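PDB 6ERC: peroxinectin A from Dictyostelium discoideum, which uses hydrogen peroxide to oxidise phenolic donors, and as a secreted haem peroxidase also has iodide, thiocyanate and lactoperoxidase activities. Local coordinates for residues L226-K237 against E486-T497. Numbering follows the deposited sequence.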
# COMPACT_ATOMS: atom_id res chain seq x y z
N LEU A 226 4.34 -5.96 -15.76
CA LEU A 226 3.33 -5.90 -16.81
C LEU A 226 3.07 -4.47 -17.25
O LEU A 226 2.91 -4.20 -18.45
CB LEU A 226 2.04 -6.56 -16.35
CG LEU A 226 2.11 -8.04 -15.94
CD1 LEU A 226 0.70 -8.61 -15.76
CD2 LEU A 226 2.89 -8.88 -16.95
N LEU A 227 3.03 -3.53 -16.31
CA LEU A 227 2.80 -2.14 -16.68
C LEU A 227 4.01 -1.54 -17.38
O LEU A 227 3.87 -0.59 -18.16
CB LEU A 227 2.43 -1.31 -15.45
CG LEU A 227 1.08 -1.63 -14.81
CD1 LEU A 227 0.81 -0.69 -13.64
CD2 LEU A 227 -0.06 -1.57 -15.82
N LEU A 228 5.21 -2.07 -17.11
CA LEU A 228 6.37 -1.67 -17.89
C LEU A 228 6.29 -2.21 -19.31
O LEU A 228 6.57 -1.49 -20.27
CB LEU A 228 7.65 -2.16 -17.20
CG LEU A 228 8.06 -1.48 -15.89
CD1 LEU A 228 9.21 -2.24 -15.26
CD2 LEU A 228 8.44 -0.03 -16.12
N ARG A 229 5.90 -3.48 -19.46
CA ARG A 229 5.69 -4.04 -20.79
C ARG A 229 4.63 -3.25 -21.54
O ARG A 229 4.82 -2.88 -22.70
CB ARG A 229 5.28 -5.51 -20.68
CG ARG A 229 6.37 -6.43 -20.16
CD ARG A 229 5.85 -7.84 -20.01
NE ARG A 229 6.87 -8.75 -19.51
CZ ARG A 229 6.67 -10.05 -19.28
NH1 ARG A 229 5.49 -10.59 -19.51
NH2 ARG A 229 7.67 -10.80 -18.83
N ASP A 230 3.49 -2.99 -20.89
CA ASP A 230 2.43 -2.22 -21.51
C ASP A 230 2.91 -0.82 -21.87
O ASP A 230 2.43 -0.23 -22.85
CB ASP A 230 1.22 -2.15 -20.58
CG ASP A 230 -0.08 -1.88 -21.32
OD1 ASP A 230 -0.37 -2.61 -22.29
OD2 ASP A 230 -0.81 -0.95 -20.92
N HIS A 231 3.84 -0.27 -21.09
CA HIS A 231 4.38 1.05 -21.41
C HIS A 231 5.22 1.00 -22.69
O HIS A 231 4.99 1.78 -23.62
CB HIS A 231 5.22 1.57 -20.24
CG HIS A 231 5.92 2.86 -20.53
ND1 HIS A 231 7.13 2.93 -21.19
CD2 HIS A 231 5.56 4.14 -20.27
CE1 HIS A 231 7.49 4.19 -21.31
NE2 HIS A 231 6.56 4.95 -20.76
N ASN A 232 6.19 0.09 -22.74
CA ASN A 232 7.03 -0.02 -23.93
C ASN A 232 6.22 -0.42 -25.15
O ASN A 232 6.58 -0.07 -26.28
CB ASN A 232 8.16 -1.02 -23.68
CG ASN A 232 9.22 -0.48 -22.74
OD1 ASN A 232 9.21 0.70 -22.40
ND2 ASN A 232 10.14 -1.34 -22.34
N ARG A 233 5.12 -1.15 -24.95
CA ARG A 233 4.24 -1.49 -26.06
C ARG A 233 3.61 -0.23 -26.65
O ARG A 233 3.59 -0.04 -27.87
CB ARG A 233 3.18 -2.48 -25.60
CG ARG A 233 2.38 -3.11 -26.72
CD ARG A 233 1.29 -4.02 -26.17
NE ARG A 233 0.34 -3.27 -25.35
CZ ARG A 233 -0.68 -2.56 -25.84
NH1 ARG A 233 -0.88 -2.49 -27.14
NH2 ARG A 233 -1.48 -1.91 -25.01
N LEU A 234 3.09 0.64 -25.78
CA LEU A 234 2.48 1.88 -26.26
C LEU A 234 3.52 2.82 -26.86
O LEU A 234 3.22 3.56 -27.80
CB LEU A 234 1.74 2.58 -25.12
CG LEU A 234 0.47 1.89 -24.60
CD1 LEU A 234 -0.10 2.68 -23.43
CD2 LEU A 234 -0.57 1.74 -25.68
N ALA A 235 4.74 2.82 -26.32
CA ALA A 235 5.78 3.69 -26.87
C ALA A 235 6.10 3.31 -28.31
O ALA A 235 6.30 4.19 -29.16
CB ALA A 235 7.04 3.61 -26.01
N ARG A 236 6.16 2.01 -28.61
CA ARG A 236 6.42 1.57 -29.97
C ARG A 236 5.29 1.97 -30.91
O ARG A 236 5.53 2.26 -32.09
CB ARG A 236 6.63 0.05 -29.99
CG ARG A 236 7.91 -0.39 -29.31
CD ARG A 236 7.78 -1.76 -28.66
NE ARG A 236 8.96 -2.09 -27.87
CZ ARG A 236 9.02 -3.05 -26.95
NH1 ARG A 236 7.95 -3.80 -26.68
NH2 ARG A 236 10.15 -3.27 -26.29
N LYS A 237 4.05 1.98 -30.42
CA LYS A 237 2.93 2.45 -31.23
C LYS A 237 3.04 3.94 -31.51
O LYS A 237 2.94 4.38 -32.66
CB LYS A 237 1.61 2.12 -30.53
CG LYS A 237 0.38 2.75 -31.16
CD LYS A 237 -0.85 2.46 -30.32
CE LYS A 237 -1.99 3.42 -30.61
NZ LYS A 237 -3.10 3.22 -29.64
N GLU A 486 -4.81 3.02 -24.91
CA GLU A 486 -5.55 1.76 -25.02
C GLU A 486 -5.96 1.27 -23.64
O GLU A 486 -5.75 0.11 -23.27
CB GLU A 486 -4.70 0.71 -25.73
CG GLU A 486 -4.08 1.20 -27.03
CD GLU A 486 -3.19 0.16 -27.67
OE1 GLU A 486 -3.06 -0.94 -27.09
OE2 GLU A 486 -2.62 0.44 -28.74
N THR A 487 -6.55 2.16 -22.85
CA THR A 487 -6.89 1.84 -21.47
C THR A 487 -8.06 0.86 -21.43
O THR A 487 -9.14 1.15 -21.94
CB THR A 487 -7.23 3.12 -20.71
OG1 THR A 487 -6.15 4.04 -20.83
CG2 THR A 487 -7.46 2.81 -19.24
N THR A 488 -7.83 -0.30 -20.82
CA THR A 488 -8.85 -1.34 -20.72
C THR A 488 -8.93 -1.87 -19.29
O THR A 488 -8.39 -1.25 -18.37
CB THR A 488 -8.54 -2.47 -21.71
OG1 THR A 488 -9.59 -3.44 -21.67
CG2 THR A 488 -7.21 -3.13 -21.37
N THR A 489 -9.59 -3.01 -19.10
CA THR A 489 -9.66 -3.62 -17.79
C THR A 489 -8.34 -4.31 -17.45
O THR A 489 -7.53 -4.64 -18.32
CB THR A 489 -10.80 -4.64 -17.71
OG1 THR A 489 -10.59 -5.67 -18.69
CG2 THR A 489 -12.14 -3.97 -17.95
N PHE A 490 -8.13 -4.53 -16.15
CA PHE A 490 -6.90 -5.16 -15.68
C PHE A 490 -6.69 -6.51 -16.35
O PHE A 490 -5.57 -6.85 -16.74
CB PHE A 490 -6.95 -5.29 -14.16
CG PHE A 490 -5.65 -5.72 -13.52
CD1 PHE A 490 -4.43 -5.56 -14.18
CD2 PHE A 490 -5.64 -6.28 -12.26
CE1 PHE A 490 -3.25 -5.95 -13.58
CE2 PHE A 490 -4.47 -6.68 -11.66
CZ PHE A 490 -3.27 -6.51 -12.32
N ALA A 491 -7.76 -7.29 -16.49
CA ALA A 491 -7.63 -8.62 -17.09
C ALA A 491 -7.07 -8.55 -18.50
O ALA A 491 -6.27 -9.40 -18.90
CB ALA A 491 -8.99 -9.32 -17.09
N GLU A 492 -7.49 -7.54 -19.27
CA GLU A 492 -7.01 -7.41 -20.64
C GLU A 492 -5.58 -6.88 -20.71
O GLU A 492 -4.84 -7.23 -21.63
CB GLU A 492 -7.95 -6.51 -21.45
CG GLU A 492 -9.27 -7.18 -21.82
CD GLU A 492 -9.07 -8.41 -22.70
OE1 GLU A 492 -8.02 -8.48 -23.39
OE2 GLU A 492 -9.95 -9.29 -22.70
N VAL A 493 -5.18 -6.05 -19.75
CA VAL A 493 -3.78 -5.64 -19.68
C VAL A 493 -2.89 -6.86 -19.46
O VAL A 493 -1.79 -6.96 -20.02
CB VAL A 493 -3.58 -4.59 -18.57
CG1 VAL A 493 -2.11 -4.21 -18.46
CG2 VAL A 493 -4.43 -3.36 -18.84
N ILE A 494 -3.36 -7.82 -18.65
CA ILE A 494 -2.59 -9.04 -18.40
C ILE A 494 -2.38 -9.80 -19.70
O ILE A 494 -1.27 -10.23 -20.02
CB ILE A 494 -3.30 -9.90 -17.34
CG1 ILE A 494 -3.23 -9.23 -15.97
CG2 ILE A 494 -2.67 -11.29 -17.26
CD1 ILE A 494 -4.20 -9.80 -14.95
N LYS A 495 -3.46 -9.98 -20.47
CA LYS A 495 -3.36 -10.70 -21.74
C LYS A 495 -2.42 -9.98 -22.70
O LYS A 495 -1.58 -10.61 -23.36
CB LYS A 495 -4.74 -10.86 -22.35
CG LYS A 495 -5.72 -11.65 -21.50
CD LYS A 495 -7.13 -11.56 -22.07
CE LYS A 495 -8.14 -12.30 -21.21
NZ LYS A 495 -9.51 -12.22 -21.78
N ARG A 496 -2.56 -8.66 -22.81
CA ARG A 496 -1.71 -7.89 -23.71
C ARG A 496 -0.23 -8.04 -23.38
O ARG A 496 0.62 -7.94 -24.27
CB ARG A 496 -2.10 -6.41 -23.64
CG ARG A 496 -3.10 -5.99 -24.69
CD ARG A 496 -4.04 -4.89 -24.20
NE ARG A 496 -3.37 -3.87 -23.39
CZ ARG A 496 -3.89 -2.68 -23.11
NH1 ARG A 496 -5.09 -2.35 -23.58
NH2 ARG A 496 -3.23 -1.82 -22.36
N THR A 497 0.10 -8.28 -22.11
CA THR A 497 1.47 -8.20 -21.64
C THR A 497 2.07 -9.55 -21.27
O THR A 497 3.20 -9.60 -20.76
CB THR A 497 1.55 -7.26 -20.43
OG1 THR A 497 0.65 -7.72 -19.42
CG2 THR A 497 1.17 -5.84 -20.83
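Thr-497 fits against one turn of helix 218-241, its CG2 lying 3.4 Å from Leu-226 O and also touching CB of Asp-230. This is the tight part of the contact. Thr-497 OG1 turns back to Val-493 O, four residues earlier, while CD1 of Leu-226 meets CG1 of Ile-494 at 4.0 Å. The extended side chain of Arg-229 reaches past Thr-497, and its NH1 donates to Thr-497 O (2.8 Å), with that oxygen in the guanidinium plane; NH1 also pairs with Glu-342.

A salt-bridge network starts at the buried carboxylate of Asp-230 and runs out to the partly exposed Arg-233, Glu-486 and Lys-237. NH2 of Arg-496 straddles Asp-230 OD1 and OD2, the latter at 2.9 Å, with the two planes 19° apart; its NH1 donates to Glu-486 O (2.6 Å), so the same guanidinium grips the loop before its own helix. OD1 also takes NE and NH2 of Arg-233, one turn on. A bend at chi3 (61°) presents the far end of that guanidinium to Glu-486, where NH1 lies 2.7 Å from OE1 and NH2 reaches the same oxygen. NH2 of Arg-233 sits over one face of the Arg-496 guanidinium, a closeness of like charges that Asp-230, bound to both, probably offsets. Lys-237 NZ closes the row on the anti lone pair of Glu-486 OE2 and also binds Glu-484 O.

Apolar core and network together tie the C-terminal helix 490-497 to helix 218-241 of the mainly helical animal haem peroxidase fold, the segment axes 9.2 Å apart at 71°. Helix 342-350 borders the apolar end, Ile-345 touching Leu-226 and Ile-494; helix 247-275 packs on Leu-234 and Val-493, and Leu-227 leans on Phe-78 of helix 70-80.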